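Local coordinates for protein L-lysine 6-monooxygenase (Pseudomonas syringae pv. tomato, PDB 5CQF) that probably hydroxylates the side-chain amine of L-lysine or a related amino acid in siderophore biosynthesis, using FAD and NADPH, at residues Thr185-Ser190 / Ala345-Thr350; Trp207-Ser212 / Ile230-Val235; Ser314-Ile319 / Val328-Thr333; Leu62-Thr67 / Ala109-Trp114. One frame throughout, in Å; residues are numbered along the deposited sequence.

Interaction 1: Thr185-Ser190 / Ala345-Thr350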
loop_
_atom_site.group_PDB
_atom_site.type_symbol
_atom_site.label_atom_id
_atom_site.label_comp_id
_atom_site.label_asym_id
_atom_site.label_seq_id
_atom_site.Cartn_x
_atom_site.Cartn_y
_atom_site.Cartn_z
ATOM N N THR A 185 -10.604 -35.168 -16.129
ATOM C CA THR A 185 -9.880 -34.196 -16.934
ATOM C C THR A 185 -10.738 -33.021 -17.430
ATOM O O THR A 185 -10.236 -32.148 -18.126
ATOM C CB THR A 185 -9.191 -34.842 -18.163
ATOM O OG1 THR A 185 -10.161 -35.484 -18.983
ATOM C CG2 THR A 185 -8.120 -35.839 -17.749
ATOM N N LEU A 186 -12.015 -32.987 -17.089
ATOM C CA LEU A 186 -12.824 -31.816 -17.362
ATOM C C LEU A 186 -13.767 -31.655 -16.193
ATOM O O LEU A 186 -14.604 -32.534 -15.943
ATOM C CB LEU A 186 -13.571 -31.987 -18.685
ATOM C CG LEU A 186 -14.381 -30.764 -19.130
ATOM C CD1 LEU A 186 -14.516 -30.685 -20.649
ATOM C CD2 LEU A 186 -15.749 -30.756 -18.469
ATOM N N PHE A 187 -13.626 -30.566 -15.442
ATOM C CA PHE A 187 -14.417 -30.424 -14.208
ATOM C C PHE A 187 -14.741 -29.005 -13.852
ATOM O O PHE A 187 -14.135 -28.074 -14.380
ATOM C CB PHE A 187 -13.705 -31.089 -13.024
ATOM C CG PHE A 187 -12.240 -30.772 -12.940
ATOM C CD1 PHE A 187 -11.796 -29.707 -12.195
ATOM C CD2 PHE A 187 -11.320 -31.561 -13.582
ATOM C CE1 PHE A 187 -10.453 -29.427 -12.095
ATOM C CE2 PHE A 187 -9.964 -31.295 -13.494
ATOM C CZ PHE A 187 -9.531 -30.215 -12.765
ATOM N N HIS A 188 -15.688 -28.859 -12.928
ATOM C CA HIS A 188 -16.105 -27.541 -12.445
ATOM C C HIS A 188 -15.166 -27.099 -11.348
ATOM O O HIS A 188 -14.558 -27.944 -10.669
ATOM C CB HIS A 188 -17.521 -27.640 -11.874
ATOM C CG HIS A 188 -18.170 -26.324 -11.597
ATOM N ND1 HIS A 188 -18.280 -25.806 -10.330
ATOM C CD2 HIS A 188 -18.769 -25.434 -12.418
ATOM C CE1 HIS A 188 -18.909 -24.648 -10.377
ATOM N NE2 HIS A 188 -19.217 -24.397 -11.635
ATOM N N THR A 189 -15.073 -25.789 -11.145
ATOM C CA THR A 189 -14.207 -25.235 -10.110
ATOM C C THR A 189 -14.549 -25.708 -8.710
ATOM O O THR A 189 -13.683 -25.711 -7.854
ATOM C CB THR A 189 -14.193 -23.684 -10.100
ATOM O OG1 THR A 189 -15.530 -23.168 -10.067
ATOM C CG2 THR A 189 -13.529 -23.161 -11.321
ATOM N N SER A 190 -15.800 -26.087 -8.469
ATOM C CA SER A 190 -16.237 -26.541 -7.145
ATOM C C SER A 190 -15.575 -27.863 -6.705
ATOM O O SER A 190 -15.653 -28.246 -5.541
ATOM C CB SER A 190 -17.765 -26.716 -7.122
ATOM O OG SER A 190 -18.182 -27.743 -8.010
ATOM N N ALA A 345 -6.585 -30.857 -20.371
ATOM C CA ALA A 345 -7.669 -30.760 -19.399
ATOM C C ALA A 345 -8.328 -29.408 -19.409
ATOM O O ALA A 345 -7.729 -28.429 -19.818
ATOM C CB ALA A 345 -7.168 -31.068 -18.008
ATOM N N VAL A 346 -9.562 -29.381 -18.911
ATOM C CA VAL A 346 -10.418 -28.237 -18.956
ATOM C C VAL A 346 -11.007 -28.032 -17.574
ATOM O O VAL A 346 -11.350 -29.025 -16.902
ATOM C CB VAL A 346 -11.532 -28.471 -19.968
ATOM C CG1 VAL A 346 -12.588 -27.384 -19.899
ATOM C CG2 VAL A 346 -10.943 -28.547 -21.365
ATOM N N VAL A 347 -11.056 -26.756 -17.137
ATOM C CA VAL A 347 -11.678 -26.343 -15.862
ATOM C C VAL A 347 -12.818 -25.366 -16.150
ATOM O O VAL A 347 -12.624 -24.374 -16.841
ATOM C CB VAL A 347 -10.694 -25.632 -14.918
ATOM C CG1 VAL A 347 -11.406 -25.107 -13.690
ATOM C CG2 VAL A 347 -9.579 -26.542 -14.465
ATOM N N LEU A 348 -14.006 -25.638 -15.622
ATOM C CA LEU A 348 -15.154 -24.797 -15.892
ATOM C C LEU A 348 -15.348 -23.865 -14.745
ATOM O O LEU A 348 -15.835 -24.270 -13.711
ATOM C CB LEU A 348 -16.412 -25.623 -16.110
ATOM C CG LEU A 348 -16.295 -26.720 -17.168
ATOM C CD1 LEU A 348 -17.565 -27.546 -17.182
ATOM C CD2 LEU A 348 -16.040 -26.163 -18.549
ATOM N N GLY A 349 -14.963 -22.604 -14.923
ATOM C CA GLY A 349 -15.241 -21.579 -13.916
ATOM C C GLY A 349 -16.527 -20.890 -14.308
ATOM O O GLY A 349 -16.580 -19.680 -14.439
ATOM N N THR A 350 -17.571 -21.672 -14.496
ATOM C CA THR A 350 -18.823 -21.180 -15.018
ATOM C C THR A 350 -19.753 -20.671 -13.928
ATOM O O THR A 350 -20.814 -20.144 -14.248
ATOM C CB THR A 350 -19.553 -22.298 -15.780
ATOM O OG1 THR A 350 -19.416 -23.538 -15.072
ATOM C CG2 THR A 350 -18.983 -22.460 -17.160
#
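Leu-186 lays its branched end along Val-346, the two side chains side by side and pointing the same way, with Leu-186 CG 3.8 Å from Val-346 CB. Leu-186 CD2 reaches on to Leu-348 CD1, 3.9 Å away, and the leucine thereby touches two side chains on the same face of the neighbouring strand. On the other face of the sheet Phe-187 has chi1 at 45°, placing CG between the backbone N and the carbonyl carbon; the ring leans over the adjacent strand, where CE1 meets Val-347 CG2 at 3.8 Å and Val-346 O lies above one ring face, toward the rim. Residues 186-188 and 345-348 run parallel, as in a Rossmann-type sheet, with 186-188 as an outermost strand and 345-348 bonded on its far flank to strand 206-210. Four backbone hydrogen bonds join the pair, from Val-346 N to Thr-185 O, Phe-187 N to Val-346 O, Leu-348 N to Phe-187 O (2.7 Å) and Thr-189 N to Leu-348 O. Past the strand ends, Thr-189 packs CG2 against Gly-349 CA at 3.5 Å. His-188 ND1 accepts from Ser-190 N, which stands well out of the ring plane, and also bonds Ser-190 OG; NE2 bonds Gly-351 O, and Thr-350 OG1, itself bonded to Arg-173 O, sits in the ring plane 3.3 Å from His-188 CD2. Helix 192-198 covers Phe-187 through Phe-192, Arg-195 and Leu-196.

Interaction 2: Trp207-Ser212 / Ile230-Val235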
loop_
_atom_site.group_PDB
_atom_site.type_symbol
_atom_site.label_atom_id
_atom_site.label_comp_id
_atom_site.label_asym_id
_atom_site.label_seq_id
_atom_site.Cartn_x
_atom_site.Cartn_y
_atom_site.Cartn_z
ATOM N N TRP A 207 -3.740 -26.791 -20.254
ATOM C CA TRP A 207 -5.010 -26.599 -19.588
ATOM C C TRP A 207 -5.803 -25.517 -20.271
ATOM O O TRP A 207 -5.234 -24.578 -20.807
ATOM C CB TRP A 207 -4.775 -26.195 -18.173
ATOM C CG TRP A 207 -4.367 -27.305 -17.313
ATOM C CD1 TRP A 207 -3.120 -27.799 -17.184
ATOM C CD2 TRP A 207 -5.197 -28.053 -16.413
ATOM N NE1 TRP A 207 -3.107 -28.824 -16.289
ATOM C CE2 TRP A 207 -4.369 -29.006 -15.789
ATOM C CE3 TRP A 207 -6.553 -28.006 -16.073
ATOM C CZ2 TRP A 207 -4.843 -29.914 -14.818
ATOM C CZ3 TRP A 207 -7.033 -28.899 -15.098
ATOM C CH2 TRP A 207 -6.172 -29.844 -14.488
ATOM N N LEU A 208 -7.116 -25.666 -20.269
ATOM C CA LEU A 208 -8.018 -24.595 -20.653
ATOM C C LEU A 208 -8.848 -24.272 -19.457
ATOM O O LEU A 208 -9.366 -25.173 -18.828
ATOM C CB LEU A 208 -8.919 -25.040 -21.792
ATOM C CG LEU A 208 -9.753 -23.899 -22.365
ATOM C CD1 LEU A 208 -9.996 -24.126 -23.836
ATOM C CD2 LEU A 208 -11.092 -23.714 -21.666
ATOM N N VAL A 209 -8.938 -23.000 -19.110
ATOM C CA VAL A 209 -9.766 -22.561 -17.996
ATOM C C VAL A 209 -10.787 -21.540 -18.510
ATOM O O VAL A 209 -10.421 -20.473 -19.003
ATOM C CB VAL A 209 -8.912 -21.933 -16.875
ATOM C CG1 VAL A 209 -9.764 -21.476 -15.723
ATOM C CG2 VAL A 209 -7.882 -22.924 -16.358
ATOM N N LEU A 210 -12.062 -21.890 -18.412
ATOM C CA LEU A 210 -13.146 -21.060 -18.918
ATOM C C LEU A 210 -13.683 -20.196 -17.791
ATOM O O LEU A 210 -14.008 -20.706 -16.714
ATOM C CB LEU A 210 -14.250 -21.972 -19.430
ATOM C CG LEU A 210 -15.538 -21.370 -20.004
ATOM C CD1 LEU A 210 -15.270 -20.659 -21.320
ATOM C CD2 LEU A 210 -16.566 -22.471 -20.212
ATOM N N GLY A 211 -13.751 -18.893 -18.011
ATOM C CA GLY A 211 -14.419 -18.013 -17.048
ATOM C C GLY A 211 -13.595 -16.832 -16.617
ATOM O O GLY A 211 -12.368 -16.826 -16.787
ATOM N N SER A 212 -14.270 -15.852 -16.029
ATOM C CA SER A 212 -13.658 -14.557 -15.751
ATOM C C SER A 212 -13.682 -14.110 -14.284
ATOM O O SER A 212 -13.105 -13.088 -13.955
ATOM C CB SER A 212 -14.314 -13.492 -16.634
ATOM O OG SER A 212 -14.127 -13.788 -18.020
ATOM N N ILE A 230 3.429 -26.191 -17.157
ATOM C CA ILE A 230 1.993 -26.082 -17.452
ATOM C C ILE A 230 1.686 -24.825 -18.262
ATOM O O ILE A 230 2.204 -23.731 -17.973
ATOM C CB ILE A 230 1.166 -26.072 -16.170
ATOM C CG1 ILE A 230 0.970 -27.481 -15.670
ATOM C CG2 ILE A 230 -0.214 -25.469 -16.386
ATOM C CD1 ILE A 230 0.112 -27.555 -14.422
ATOM N N GLU A 231 0.846 -24.989 -19.272
ATOM C CA GLU A 231 0.360 -23.879 -20.091
ATOM C C GLU A 231 -1.141 -23.755 -19.931
ATOM O O GLU A 231 -1.851 -24.749 -19.910
ATOM C CB GLU A 231 0.737 -24.101 -21.559
ATOM C CG GLU A 231 2.195 -23.762 -21.787
ATOM C CD GLU A 231 2.765 -24.304 -23.077
ATOM O OE1 GLU A 231 2.339 -25.410 -23.534
ATOM O OE2 GLU A 231 3.676 -23.613 -23.604
ATOM N N VAL A 232 -1.622 -22.539 -19.774
ATOM C CA VAL A 232 -3.006 -22.343 -19.463
ATOM C C VAL A 232 -3.616 -21.457 -20.525
ATOM O O VAL A 232 -3.080 -20.412 -20.816
ATOM C CB VAL A 232 -3.174 -21.691 -18.093
ATOM C CG1 VAL A 232 -4.635 -21.370 -17.853
ATOM C CG2 VAL A 232 -2.660 -22.601 -17.005
ATOM N N HIS A 233 -4.739 -21.887 -21.088
ATOM C CA HIS A 233 -5.524 -21.073 -22.016
ATOM C C HIS A 233 -6.791 -20.619 -21.322
ATOM O O HIS A 233 -7.621 -21.435 -20.942
ATOM C CB HIS A 233 -5.858 -21.888 -23.255
ATOM C CG HIS A 233 -4.643 -22.451 -23.917
ATOM N ND1 HIS A 233 -3.988 -21.803 -24.940
ATOM C CD2 HIS A 233 -3.924 -23.564 -23.655
ATOM C CE1 HIS A 233 -2.935 -22.510 -25.302
ATOM N NE2 HIS A 233 -2.870 -23.580 -24.529
ATOM N N SER A 234 -6.910 -19.306 -21.176
ATOM C CA SER A 234 -7.885 -18.668 -20.353
ATOM C C SER A 234 -8.841 -17.960 -21.270
ATOM O O SER A 234 -8.475 -16.981 -21.927
ATOM C CB SER A 234 -7.169 -17.673 -19.416
ATOM O OG SER A 234 -8.069 -16.932 -18.615
ATOM N N VAL A 235 -10.074 -18.467 -21.311
ATOM C CA VAL A 235 -11.110 -18.015 -22.244
ATOM C C VAL A 235 -12.163 -17.210 -21.516
ATOM O O VAL A 235 -12.682 -17.651 -20.486
ATOM C CB VAL A 235 -11.794 -19.201 -22.926
ATOM C CG1 VAL A 235 -12.940 -18.731 -23.786
ATOM C CG2 VAL A 235 -10.795 -19.977 -23.792
HETATM O O HOH W 1 -9.874 -18.239 -17.475
#
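Strands 207-210 and 231-235 run parallel, their axes 4.5 Å apart at closest and inclined by 25°, and five backbone hydrogen bonds tie them from Trp-207 N to Glu-231 O at one end to Gly-211 N to Val-235 O at the other. The last of these is almost straight, 175° at the hydrogen. Trp-207, with CG beside its backbone N (chi1 -76°), turns the pyrrole side of its indole to Ile-230: CD1 lies 3.8 Å from Ile-230 CG2, while NE1 bonds Pro-204 O. On the same face Val-209 CG2 meets Val-232 CG1 at 3.9 Å, and both valines lie under helix 214-226. That helix makes the crossover of a beta-alpha-beta unit, the core element of a Rossmann fold, and Gly-211 opens a GxGxxA sequence in the turn leading into it, consistent with a dinucleotide-binding loop. At the backbone angles of Gly-211 a side chain would run into the carbonyl O of Leu-210, which calls for glycine. Beside this turn a water bridges the two strands: it donates to Val-209 O and Gly-211 O and accepts from Ser-234 OG. On the opposite face His-233 sets its ring edge to the neighbouring strand, with Trp-207 O in the ring plane 3.3 Å from His-233 CD2; its ND1 bonds Tyr-311 OH and the ring stacks on His-309. Further along that face Leu-210 CD1 meets Val-235 CG1 at 3.9 Å.

Interaction 3: Ser314-Ile319 / Val328-Thr333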
loop_
_atom_site.group_PDB
_atom_site.type_symbol
_atom_site.label_atom_id
_atom_site.label_comp_id
_atom_site.label_asym_id
_atom_site.label_seq_id
_atom_site.Cartn_x
_atom_site.Cartn_y
_atom_site.Cartn_z
ATOM N N SER A 314 -14.792 -14.427 -26.405
ATOM C CA SER A 314 -14.830 -15.762 -26.980
ATOM C C SER A 314 -15.758 -16.731 -26.285
ATOM O O SER A 314 -15.948 -16.665 -25.057
ATOM C CB SER A 314 -13.438 -16.370 -26.994
ATOM O OG SER A 314 -12.587 -15.576 -27.793
ATOM N N VAL A 315 -16.320 -17.649 -27.086
ATOM C CA VAL A 315 -17.055 -18.768 -26.561
ATOM C C VAL A 315 -16.482 -20.036 -27.130
ATOM O O VAL A 315 -15.800 -20.022 -28.144
ATOM C CB VAL A 315 -18.571 -18.728 -26.880
ATOM C CG1 VAL A 315 -19.247 -17.554 -26.186
ATOM C CG2 VAL A 315 -18.825 -18.694 -28.377
ATOM N N ILE A 316 -16.752 -21.131 -26.440
ATOM C CA ILE A 316 -16.434 -22.449 -26.931
ATOM C C ILE A 316 -17.624 -22.871 -27.772
ATOM O O ILE A 316 -18.746 -22.999 -27.267
ATOM C CB ILE A 316 -16.205 -23.437 -25.776
ATOM C CG1 ILE A 316 -15.017 -22.955 -24.943
ATOM C CG2 ILE A 316 -15.988 -24.850 -26.312
ATOM C CD1 ILE A 316 -14.464 -23.979 -23.977
ATOM N N SER A 317 -17.360 -23.053 -29.057
ATOM C CA SER A 317 -18.366 -23.357 -30.058
ATOM C C SER A 317 -18.377 -24.847 -30.441
ATOM O O SER A 317 -19.314 -25.320 -31.066
ATOM C CB SER A 317 -18.077 -22.500 -31.293
ATOM O OG SER A 317 -16.770 -22.769 -31.792
ATOM N N ALA A 318 -17.308 -25.564 -30.106
ATOM C CA ALA A 318 -17.262 -27.034 -30.216
ATOM C C ALA A 318 -16.133 -27.600 -29.349
ATOM O O ALA A 318 -15.110 -26.956 -29.144
ATOM C CB ALA A 318 -17.090 -27.476 -31.667
ATOM N N ILE A 319 -16.327 -28.816 -28.863
ATOM C CA ILE A 319 -15.328 -29.509 -28.060
ATOM C C ILE A 319 -15.517 -31.011 -28.206
ATOM O O ILE A 319 -16.646 -31.494 -28.223
ATOM C CB ILE A 319 -15.441 -29.095 -26.572
ATOM C CG1 ILE A 319 -14.475 -29.901 -25.701
ATOM C CG2 ILE A 319 -16.857 -29.266 -26.051
ATOM C CD1 ILE A 319 -14.251 -29.298 -24.332
ATOM N N VAL A 328 -10.693 -28.088 -28.895
ATOM C CA VAL A 328 -11.649 -27.048 -28.508
ATOM C C VAL A 328 -11.699 -25.950 -29.548
ATOM O O VAL A 328 -10.666 -25.367 -29.899
ATOM C CB VAL A 328 -11.271 -26.420 -27.162
ATOM C CG1 VAL A 328 -12.365 -25.483 -26.712
ATOM C CG2 VAL A 328 -11.040 -27.498 -26.113
ATOM N N GLU A 329 -12.894 -25.671 -30.050
ATOM C CA GLU A 329 -13.056 -24.612 -31.025
ATOM C C GLU A 329 -13.584 -23.394 -30.316
ATOM O O GLU A 329 -14.647 -23.460 -29.692
ATOM C CB GLU A 329 -14.032 -25.010 -32.148
ATOM C CG GLU A 329 -14.122 -23.973 -33.272
ATOM C CD GLU A 329 -15.293 -24.194 -34.215
ATOM O OE1 GLU A 329 -16.463 -24.061 -33.780
ATOM O OE2 GLU A 329 -15.042 -24.485 -35.400
ATOM N N LEU A 330 -12.854 -22.283 -30.450
ATOM C CA LEU A 330 -13.294 -20.975 -29.963
ATOM C C LEU A 330 -13.823 -20.112 -31.089
ATOM O O LEU A 330 -13.287 -20.114 -32.193
ATOM C CB LEU A 330 -12.133 -20.219 -29.316
ATOM C CG LEU A 330 -11.320 -20.880 -28.206
ATOM C CD1 LEU A 330 -10.401 -19.869 -27.526
ATOM C CD2 LEU A 330 -12.238 -21.528 -27.187
ATOM N N THR A 331 -14.846 -19.333 -30.784
ATOM C CA THR A 331 -15.357 -18.362 -31.708
ATOM C C THR A 331 -15.325 -16.997 -31.030
ATOM O O THR A 331 -15.863 -16.830 -29.931
ATOM C CB THR A 331 -16.785 -18.754 -32.156
ATOM O OG1 THR A 331 -16.709 -19.962 -32.910
ATOM C CG2 THR A 331 -17.428 -17.688 -33.015
ATOM N N ASP A 332 -14.662 -16.034 -31.672
ATOM C CA ASP A 332 -14.728 -14.649 -31.234
ATOM C C ASP A 332 -16.111 -14.130 -31.597
ATOM O O ASP A 332 -16.479 -14.112 -32.747
ATOM C CB ASP A 332 -13.648 -13.819 -31.899
ATOM C CG ASP A 332 -13.789 -12.341 -31.614
ATOM O OD1 ASP A 332 -14.940 -11.844 -31.512
ATOM O OD2 ASP A 332 -12.740 -11.659 -31.487
ATOM N N THR A 333 -16.866 -13.723 -30.596
ATOM C CA THR A 333 -18.254 -13.272 -30.756
ATOM C C THR A 333 -18.473 -12.086 -31.720
ATOM O O THR A 333 -19.518 -12.008 -32.355
ATOM C CB THR A 333 -18.828 -12.945 -29.353
ATOM O OG1 THR A 333 -19.170 -14.188 -28.731
ATOM C CG2 THR A 333 -20.077 -12.025 -29.392
#
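Ser-317 OG is held by two side chains of the opposite strand: it donates to Glu-329 OE1 and accepts from Thr-331 OG1 at 3.0 Å. The carboxylate bond, modelled at 2.4 Å between Ser-317 OG and Glu-329 OE1, is too short to be taken literally. The serine hydroxyl stands between its own N and carbonyl carbon (chi1 59°), which turns it toward the opposite strand, and the extended Glu-329 chain brings OE1 to meet it. Ser-317 and Ala-318 both face Glu-329 in a classic beta bulge, where Glu-329 O accepts from Ser-317 N at 2.8 Å and more weakly from Ala-318 N. Regular antiparallel bonding flanks the bulge: Val-315 and Thr-331 form a hydrogen-bonded pair, and Glu-329 N donates to Ala-318 O at 2.7 Å. On the other face Ile-316, Ile-319, Val-328 and Leu-330 form an apolar patch. Ile-316 presses CG2 on Val-328 CG1 at 3.7 Å and CG1 on Leu-330 CD2 at 3.8 Å, while Ile-319 lies alongside Val-328. Beyond the bulge, Asp-332 OD2 hydrogen-bonds Tyr-261 OH of the second subunit. The two strands are the arms of a beta hairpin, joined by strand 338-343 in a three-stranded antiparallel sheet; the apolar patch meets Phe-178 of helix 176-179 through Ile-316 and Ile-319, and Val-235 of strand 231-235 through Leu-330.

Interaction 4: Leu62-Thr67 / Ala109-Trp114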
loop_
_atom_site.group_PDB
_atom_site.type_symbol
_atom_site.label_atom_id
_atom_site.label_comp_id
_atom_site.label_asym_id
_atom_site.label_seq_id
_atom_site.Cartn_x
_atom_site.Cartn_y
_atom_site.Cartn_z
ATOM N N LEU A 62 -13.002 -26.123 1.247
ATOM C CA LEU A 62 -13.701 -26.234 -0.027
ATOM C C LEU A 62 -14.774 -25.133 -0.158
ATOM O O LEU A 62 -14.986 -24.617 -1.253
ATOM C CB LEU A 62 -14.331 -27.627 -0.179
ATOM C CG LEU A 62 -14.494 -28.193 -1.595
ATOM C CD1 LEU A 62 -13.164 -28.681 -2.156
ATOM C CD2 LEU A 62 -15.510 -29.326 -1.599
ATOM N N LEU A 63 -15.421 -24.771 0.957
ATOM C CA LEU A 63 -16.522 -23.784 0.957
ATOM C C LEU A 63 -16.103 -22.327 0.730
ATOM O O LEU A 63 -16.920 -21.497 0.344
ATOM C CB LEU A 63 -17.276 -23.825 2.286
ATOM C CG LEU A 63 -18.017 -25.115 2.639
ATOM C CD1 LEU A 63 -18.265 -25.213 4.149
ATOM C CD2 LEU A 63 -19.321 -25.202 1.855
ATOM N N LEU A 64 -14.860 -22.000 1.039
ATOM C CA LEU A 64 -14.411 -20.624 0.929
ATOM C C LEU A 64 -13.846 -20.298 -0.455
ATOM O O LEU A 64 -13.755 -19.121 -0.821
ATOM C CB LEU A 64 -13.393 -20.306 2.017
ATOM C CG LEU A 64 -13.861 -20.473 3.473
ATOM C CD1 LEU A 64 -12.984 -19.611 4.371
ATOM C CD2 LEU A 64 -15.325 -20.106 3.674
ATOM N N ALA A 65 -13.519 -21.337 -1.224
ATOM C CA ALA A 65 -12.914 -21.167 -2.528
ATOM C C ALA A 65 -13.745 -20.235 -3.417
ATOM O O ALA A 65 -14.965 -20.185 -3.309
ATOM C CB ALA A 65 -12.672 -22.514 -3.186
ATOM N N GLY A 66 -13.055 -19.465 -4.253
ATOM C CA GLY A 66 -13.669 -18.413 -5.066
ATOM C C GLY A 66 -14.159 -17.145 -4.354
ATOM O O GLY A 66 -14.679 -16.233 -5.013
ATOM N N THR A 67 -13.995 -17.072 -3.029
ATOM C CA THR A 67 -14.552 -15.976 -2.243
ATOM C C THR A 67 -13.528 -14.875 -1.937
ATOM O O THR A 67 -12.430 -15.155 -1.482
ATOM C CB THR A 67 -15.182 -16.497 -0.945
ATOM O OG1 THR A 67 -16.084 -17.561 -1.276
ATOM C CG2 THR A 67 -15.951 -15.360 -0.239
ATOM N N ALA A 109 -6.750 -10.974 6.521
ATOM C CA ALA A 109 -6.595 -12.318 6.949
ATOM C C ALA A 109 -6.673 -13.190 5.737
ATOM O O ALA A 109 -7.402 -12.870 4.813
ATOM C CB ALA A 109 -7.727 -12.671 7.887
ATOM N N SER A 110 -5.999 -14.331 5.769
ATOM C CA SER A 110 -5.980 -15.217 4.635
ATOM C C SER A 110 -7.202 -16.107 4.644
ATOM O O SER A 110 -7.874 -16.284 5.659
ATOM C CB SER A 110 -4.705 -16.072 4.625
ATOM O OG SER A 110 -4.714 -16.993 5.716
ATOM N N ARG A 111 -7.500 -16.644 3.474
ATOM C CA ARG A 111 -8.491 -17.676 3.354
ATOM C C ARG A 111 -8.286 -18.783 4.385
ATOM O O ARG A 111 -9.228 -19.238 5.013
ATOM C CB ARG A 111 -8.412 -18.277 1.963
ATOM C CG ARG A 111 -9.351 -19.454 1.761
ATOM C CD ARG A 111 -9.686 -19.640 0.292
ATOM N NE ARG A 111 -10.233 -18.404 -0.272
ATOM C CZ ARG A 111 -10.523 -18.237 -1.556
ATOM N NH1 ARG A 111 -10.336 -19.242 -2.404
ATOM N NH2 ARG A 111 -10.990 -17.071 -1.988
ATOM N N HIS A 112 -7.056 -19.226 4.534
ATOM C CA HIS A 112 -6.744 -20.317 5.465
ATOM C C HIS A 112 -7.115 -19.914 6.911
ATOM O O HIS A 112 -7.718 -20.695 7.638
ATOM C CB HIS A 112 -5.269 -20.713 5.282
ATOM C CG HIS A 112 -4.727 -21.634 6.325
ATOM N ND1 HIS A 112 -5.222 -22.905 6.541
ATOM C CD2 HIS A 112 -3.671 -21.495 7.167
ATOM C CE1 HIS A 112 -4.523 -23.495 7.496
ATOM N NE2 HIS A 112 -3.575 -22.660 7.892
ATOM N N GLU A 113 -6.817 -18.668 7.285
ATOM C CA GLU A 113 -7.177 -18.175 8.598
ATOM C C GLU A 113 -8.699 -18.088 8.787
ATOM O O GLU A 113 -9.233 -18.543 9.816
ATOM C CB GLU A 113 -6.474 -16.845 8.941
ATOM C CG GLU A 113 -6.623 -16.494 10.428
ATOM C CD GLU A 113 -5.698 -15.401 10.953
ATOM O OE1 GLU A 113 -5.211 -14.532 10.183
ATOM O OE2 GLU A 113 -5.453 -15.387 12.181
ATOM N N TRP A 114 -9.411 -17.547 7.810
ATOM C CA TRP A 114 -10.881 -17.516 7.902
ATOM C C TRP A 114 -11.502 -18.912 8.008
ATOM O O TRP A 114 -12.466 -19.096 8.749
ATOM C CB TRP A 114 -11.496 -16.791 6.707
ATOM C CG TRP A 114 -11.354 -15.326 6.741
ATOM C CD1 TRP A 114 -10.561 -14.547 5.940
ATOM C CD2 TRP A 114 -12.013 -14.444 7.621
ATOM N NE1 TRP A 114 -10.711 -13.223 6.267
ATOM C CE2 TRP A 114 -11.606 -13.145 7.297
ATOM C CE3 TRP A 114 -12.924 -14.625 8.655
ATOM C CZ2 TRP A 114 -12.051 -12.062 7.980
ATOM C CZ3 TRP A 114 -13.351 -13.548 9.337
ATOM C CH2 TRP A 114 -12.930 -12.294 9.012
#
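With CG opposite its backbone N (chi1 176°) and the chain bent at chi3 (-55°), Arg-111 reaches from the first turn of its helix to the turn at residues 64-67, while Leu-64, its CG beside the backbone N, extends the other way toward the helix. The guanidinium lies flat over the Leu-64 carbonyl: Leu-64 O stands 3.4 Å from Arg-111 CZ, above the centre of the group. Thr-67 O instead comes to the guanidinium edge and accepts from Arg-111 NH2; the modelled separation is too short and the bond too bent to be judged closely. The aliphatic part of the arginine is used as well, with Arg-111 CG 4.1 Å from Leu-64 CB. Leu-64 to Thr-67 form a type II beta turn following on from helix 57-64, closed by Thr-67 N donating to Leu-64 O at 3.0 Å, and Gly-66 takes the positive phi (71°) that such a turn calls for. Glu-218 OE1 accepts from both Arg-111 NH1, in a salt bridge, and Gly-66 N, two neighbouring donors, and probably offsets the guanidinium charge. Because Glu-218 belongs to helix 214-226, it ties the turn to the Rossmann-type unit. Arg-111 NE, by contrast, is buried without a partner. Deeper along the helix, Leu-64 CD1 meets Trp-114 CB at 4.0 Å, the side chains crossing at about a right angle. At the helix start, the N-cap Ser-110 accepts from Glu-113 N through OG, which also bonds Glu-299 of the third subunit.

Interaction 4 comes first along the chain, joining helices 57-64 and 111-125; interaction 1 then encloses interactions 2 and 3 in sequence. Interactions 1 and 2, with centres 10 Å apart, share one parallel sheet in which strands 345-348 and 206-210 are neighbours, so together they span four adjacent strands. Interaction 3 belongs to the antiparallel hairpin sheet, whose apolar patch packs on that sheet through Leu-208 and Val-235, its centre 13 Å from that of interaction 2. Interactions 1 to 3 thus build the probable dinucleotide-binding unit with its flanking hairpin. Interaction 4 lies outside that sheet, about 32 Å from interaction 3 between centres, with only a slight touch of Leu-62 on Ser-190 of interaction 1.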